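Local coordinates for conserved Archaeal protein (Sulfolobus acidocaldarius, PDB 4OPD) that uses FAD to hydrogenate the double bonds of geranylgeranyl chains, turning unsaturated archaeal membrane lipids into saturated phytanyl lipids, at residues T293-H298 against G342-S347. Sequence-based numbering, arbitrary orientation. Where two conformers were deposited one is given.
With GRG (geranylgeranyl diphosphate), chain E; GRG (geranylgeranyl diphosphate), chain F.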
ATOM      1  N   THR A 293       2.743  -3.229   2.436  1.00 10.98           N
ATOM      2  CA  THR A 293       1.351  -3.649   2.437  1.00 14.42           C
ATOM      3  C   THR A 293       0.535  -3.190   1.207  1.00 11.58           C
ATOM      4  O   THR A 293      -0.650  -3.476   1.120  1.00 14.91           O
ATOM      5  CB  THR A 293       0.641  -3.165   3.711  1.00 14.31           C
ATOM      6  OG1 THR A 293       0.943  -1.784   3.943  1.00 13.42           O
ATOM      7  CG2 THR A 293       1.124  -3.973   4.909  1.00  9.11           C
ATOM      8  N   VAL A 294       1.177  -2.543   0.244  1.00 12.97           N
ATOM      9  CA  VAL A 294       0.455  -1.948  -0.878  1.00 13.46           C
ATOM     10  C   VAL A 294       0.039  -3.005  -1.896  1.00 15.01           C
ATOM     11  O   VAL A 294       0.799  -3.912  -2.178  1.00 11.36           O
ATOM     12  CB  VAL A 294       1.313  -0.891  -1.568  1.00 11.87           C
ATOM     13  CG1 VAL A 294       0.598  -0.282  -2.744  1.00 10.16           C
ATOM     14  CG2 VAL A 294       1.700   0.185  -0.565  1.00 12.82           C
ATOM     15  N   ASN A 295      -1.174  -2.870  -2.425  1.00 11.44           N
ATOM     16  CA  ASN A 295      -1.681  -3.719  -3.511  1.00 10.88           C
ATOM     17  C   ASN A 295      -0.762  -3.648  -4.736  1.00 12.36           C
ATOM     18  O   ASN A 295      -0.633  -2.588  -5.350  1.00 14.37           O
ATOM     19  CB  ASN A 295      -3.100  -3.267  -3.869  1.00 10.83           C
ATOM     20  CG  ASN A 295      -3.768  -4.174  -4.881  1.00 14.95           C
ATOM     21  OD1 ASN A 295      -3.268  -4.363  -5.984  1.00 13.01           O
ATOM     22  ND2 ASN A 295      -4.895  -4.754  -4.497  1.00 11.76           N
ATOM     23  N   PRO A 296      -0.118  -4.767  -5.105  1.00 14.09           N
ATOM     24  CA  PRO A 296       0.868  -4.670  -6.191  1.00 13.26           C
ATOM     25  C   PRO A 296       0.294  -4.276  -7.558  1.00 16.10           C
ATOM     26  O   PRO A 296       1.053  -3.847  -8.430  1.00 16.15           O
ATOM     27  CB  PRO A 296       1.448  -6.088  -6.249  1.00 13.21           C
ATOM     28  CG  PRO A 296       1.253  -6.617  -4.846  1.00 11.17           C
ATOM     29  CD  PRO A 296      -0.107  -6.101  -4.475  1.00  8.35           C
ATOM     30  N   VAL A 297      -1.012  -4.417  -7.758  1.00 12.17           N
ATOM     31  CA  VAL A 297      -1.560  -4.174  -9.084  1.00 12.70           C
ATOM     32  C   VAL A 297      -2.111  -2.765  -9.224  1.00 15.85           C
ATOM     33  O   VAL A 297      -1.775  -2.077 -10.190  1.00 20.46           O
ATOM     34  CB  VAL A 297      -2.646  -5.200  -9.452  1.00 17.30           C
ATOM     35  CG1 VAL A 297      -3.489  -4.711 -10.628  1.00 22.66           C
ATOM     36  CG2 VAL A 297      -1.993  -6.521  -9.811  1.00 10.89           C
ATOM     37  N   HIS A 298      -2.927  -2.313  -8.271  1.00 15.05           N
ATOM     38  CA  HIS A 298      -3.435  -0.949  -8.391  1.00 14.96           C
ATOM     39  C   HIS A 298      -2.728   0.074  -7.483  1.00 17.76           C
ATOM     40  O   HIS A 298      -2.997   1.271  -7.582  1.00 18.57           O
ATOM     41  CB  HIS A 298      -4.963  -0.896  -8.182  1.00 16.63           C
ATOM     42  CG  HIS A 298      -5.460  -1.347  -6.841  1.00 17.44           C
ATOM     43  ND1 HIS A 298      -4.992  -0.838  -5.648  1.00 17.66           N
ATOM     44  CD2 HIS A 298      -6.470  -2.191  -6.517  1.00 11.81           C
ATOM     45  CE1 HIS A 298      -5.660  -1.384  -4.647  1.00 15.19           C
ATOM     46  NE2 HIS A 298      -6.578  -2.193  -5.148  1.00 19.94           N
ATOM     47  N   GLY A 342      -2.622 -10.081   2.784  1.00 11.98           N
ATOM     48  CA  GLY A 342      -1.284 -10.431   2.329  1.00 11.04           C
ATOM     49  C   GLY A 342      -1.244 -11.526   1.272  1.00 14.56           C
ATOM     50  O   GLY A 342      -0.446 -11.466   0.338  1.00 14.47           O
ATOM     51  N   ALA A 343      -2.085 -12.544   1.428  1.00 11.89           N
ATOM     52  CA  ALA A 343      -2.149 -13.638   0.442  1.00 10.28           C
ATOM     53  C   ALA A 343      -2.607 -13.103  -0.905  1.00 15.54           C
ATOM     54  O   ALA A 343      -2.088 -13.499  -1.955  1.00 13.54           O
ATOM     55  CB  ALA A 343      -3.087 -14.744   0.920  1.00 21.46           C
ATOM     56  N   LYS A 344      -3.599 -12.217  -0.859  1.00 11.64           N
ATOM     57  CA  LYS A 344      -4.096 -11.517  -2.042  1.00 13.96           C
ATOM     58  C   LYS A 344      -2.981 -10.737  -2.716  1.00 13.23           C
ATOM     59  O   LYS A 344      -2.831 -10.787  -3.931  1.00 10.24           O
ATOM     60  CB  LYS A 344      -5.247 -10.588  -1.658  1.00 17.21           C
ATOM     61  CG  LYS A 344      -5.548  -9.480  -2.674  1.00 13.20           C
ATOM     62  CD  LYS A 344      -6.741  -8.642  -2.227  1.00 16.37           C
ATOM     63  CE  LYS A 344      -6.891  -7.404  -3.104  1.00 21.23           C
ATOM     64  NZ  LYS A 344      -8.165  -6.669  -2.832  1.00 25.16           N
ATOM     65  N   GLN A 345      -2.191 -10.010  -1.926  1.00 10.93           N
ATOM     66  CA  GLN A 345      -1.041  -9.297  -2.469  1.00  9.71           C
ATOM     67  C   GLN A 345      -0.053 -10.209  -3.186  1.00 12.52           C
ATOM     68  O   GLN A 345       0.484  -9.853  -4.221  1.00 12.45           O
ATOM     69  CB  GLN A 345      -0.266  -8.580  -1.363  1.00 12.79           C
ATOM     70  CG  GLN A 345      -0.826  -7.301  -0.857  1.00 10.80           C
ATOM     71  CD  GLN A 345       0.106  -6.711   0.186  1.00 10.99           C
ATOM     72  OE1 GLN A 345       1.123  -6.097  -0.141  1.00 16.99           O
ATOM     73  NE2 GLN A 345      -0.207  -6.940   1.437  1.00  6.85           N
ATOM     74  N   ALA A 346       0.242 -11.360  -2.592  1.00 13.66           N
ATOM     75  CA  ALA A 346       1.240 -12.255  -3.171  1.00 10.30           C
ATOM     76  C   ALA A 346       0.819 -12.736  -4.556  1.00 11.23           C
ATOM     77  O   ALA A 346       1.619 -12.783  -5.489  1.00 10.99           O
ATOM     78  CB  ALA A 346       1.475 -13.453  -2.240  1.00 17.25           C
ATOM     79  N   SER A 347      -0.442 -13.112  -4.685  1.00 11.49           N
ATOM     80  CA  SER A 347      -1.002 -13.477  -5.976  0.68 12.69           C
ATOM     81  C   SER A 347      -0.856 -12.310  -6.963  1.00 14.15           C
ATOM     82  O   SER A 347      -0.465 -12.485  -8.117  1.00 13.17           O
ATOM     83  CB  SER A 347      -2.470 -13.870  -5.803  0.68 13.39           C
ATOM     84  OG  SER A 347      -3.009 -14.401  -6.993  0.68 15.38           O
TER
HETATM   85  C20 GRG E 503       0.093  -1.807 -13.162  1.00 50.42           C
HETATM   86  C19 GRG E 503       0.532  -2.023 -15.715  1.00 48.53           C
HETATM   87  C18 GRG E 503      -0.422  -1.701 -14.582  1.00 49.91           C
HETATM   88  C17 GRG E 503      -1.704  -1.345 -14.863  1.00 59.13           C
HETATM   89  C16 GRG E 503      -2.778  -0.962 -13.846  1.00 64.30           C
HETATM   90  C14 GRG E 503      -5.523  -3.041 -14.143  1.00 49.40           C
HETATM   91  C13 GRG E 503      -4.878  -2.178 -13.083  1.00 51.87           C
HETATM   92  C15 GRG E 503      -3.362  -2.095 -13.033  1.00 62.03           C
HETATM   93  C12 GRG E 503      -5.665  -1.538 -12.181  1.00 45.62           C
HETATM   94  C11 GRG E 503      -7.180  -1.683 -12.259  1.00 46.30           C
HETATM   95  C9  GRG E 503      -7.902  -0.907 -11.165  1.00 49.79           C
HETATM   96  C8  GRG E 503      -8.977  -1.751 -10.494  1.00 50.39           C
HETATM   97  C10 GRG E 503      -9.955  -2.527 -11.342  1.00 51.56           C
HETATM   98  C7  GRG E 503      -9.073  -1.807  -9.145  1.00 55.09           C
HETATM   99  C6  GRG E 503     -10.106  -2.656  -8.425  1.00 51.47           C
HETATM  100  C5  GRG E 503     -11.075  -1.849  -7.592  1.00 51.13           C
HETATM  101  C3  GRG E 503     -10.594  -1.507  -6.189  1.00 52.96           C
HETATM  102  C4  GRG E 503      -9.566  -0.419  -5.997  1.00 56.27           C
HETATM  103  C2  GRG E 503     -11.106  -2.150  -5.112  1.00 54.86           C
HETATM  104  C1  GRG E 503     -10.737  -1.863  -3.659  1.00 47.96           C
HETATM  105  O1  GRG E 503      -9.364  -1.946  -3.362  1.00 44.47           O
HETATM  106  PA  GRG E 503      -8.872  -3.013  -2.302  1.00 25.69           P
HETATM  107  O1A GRG E 503      -8.050  -4.026  -3.049  1.00 33.92           O
HETATM  108  O3A GRG E 503     -10.097  -3.735  -1.627  1.00 27.11           O
HETATM  109  O2A GRG E 503      -8.014  -2.365  -1.244  1.00 33.65           O
HETATM  110  C20 GRG F 504      -6.855  -6.452 -19.474  0.90 48.10           C
HETATM  111  C19 GRG F 504      -4.812  -6.760 -21.082  0.90 43.79           C
HETATM  112  C18 GRG F 504      -5.807  -7.342 -20.101  0.90 44.08           C
HETATM  113  C17 GRG F 504      -5.775  -8.650 -19.790  0.90 40.12           C
HETATM  114  C16 GRG F 504      -6.781  -9.246 -18.826  0.90 42.61           C
HETATM  115  C14 GRG F 504      -7.151 -12.364 -17.089  0.90 32.71           C
HETATM  116  C13 GRG F 504      -6.848 -10.894 -16.908  0.90 31.24           C
HETATM  117  C15 GRG F 504      -6.009 -10.168 -17.933  0.90 34.78           C
HETATM  118  C12 GRG F 504      -7.271 -10.231 -15.812  0.90 28.20           C
HETATM  119  C11 GRG F 504      -8.057 -10.908 -14.710  0.90 27.49           C
HETATM  120  C9  GRG F 504      -7.041 -11.380 -13.676  0.90 23.10           C
HETATM  121  C8  GRG F 504      -6.996 -10.438 -12.483  0.90 25.20           C
HETATM  122  C10 GRG F 504      -6.277 -10.912 -11.237  0.90 23.98           C
HETATM  123  C7  GRG F 504      -7.579  -9.215 -12.522  0.90 30.72           C
HETATM  124  C6  GRG F 504      -7.636  -8.244 -11.347  0.90 33.04           C
HETATM  125  C5  GRG F 504      -6.401  -7.450 -11.049  0.90 41.34           C
HETATM  126  C3  GRG F 504      -6.790  -6.399 -10.028  0.90 35.18           C
HETATM  127  C4  GRG F 504      -7.685  -5.257 -10.447  0.90 25.61           C
HETATM  128  C2  GRG F 504      -6.344  -6.458  -8.754  0.90 31.65           C
HETATM  129  C1  GRG F 504      -6.730  -5.369  -7.766  0.90 29.09           C
HETATM  130  O1  GRG F 504      -6.770  -5.852  -6.442  0.90 20.39           O
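The non-regular loop 293-298 comes closest to helix 332-355 where the CA atoms of Asn295 and Gln345 stand 5.7 Å apart. Pro296 sets its ring against the helix, crossing the Gln345 side chain at about a right angle, with CG 3.4 Å from Gln345 O; lacking an N-H, proline offers hydrocarbon here, its CD 3.9 Å from Gln345 CG. The extended Gln345 chain carries its amide up to the backbone of Thr293 and Val294, a polar group for a region rich in carbonyls. Fully stretched, with CG anti to its backbone N (chi1 161°), Lys344 runs past Asn295, CE to ND2 3.6 Å, and its NZ brings positive charge to phosphate oxygen O1A of one geranylgeranyl ligand at 2.7 Å. His298 NE2 gives O1A a second hydrogen bond of 3.2 Å, in the plane of its ring. Asn295 lies flat beneath that imidazole, CG 3.3 Å from its plane; as acceptor, its OD1 takes Val297 N, closing an Asx turn, and His298 N, completing an Asx motif, while ND2 donates to O1 of a second ligand and to Tyr341. Loop and helix thus converge on a buried anionic head group, consistent with a place in the lipid-binding site, where His298 and Tyr341 are seen to bind the phospholipid.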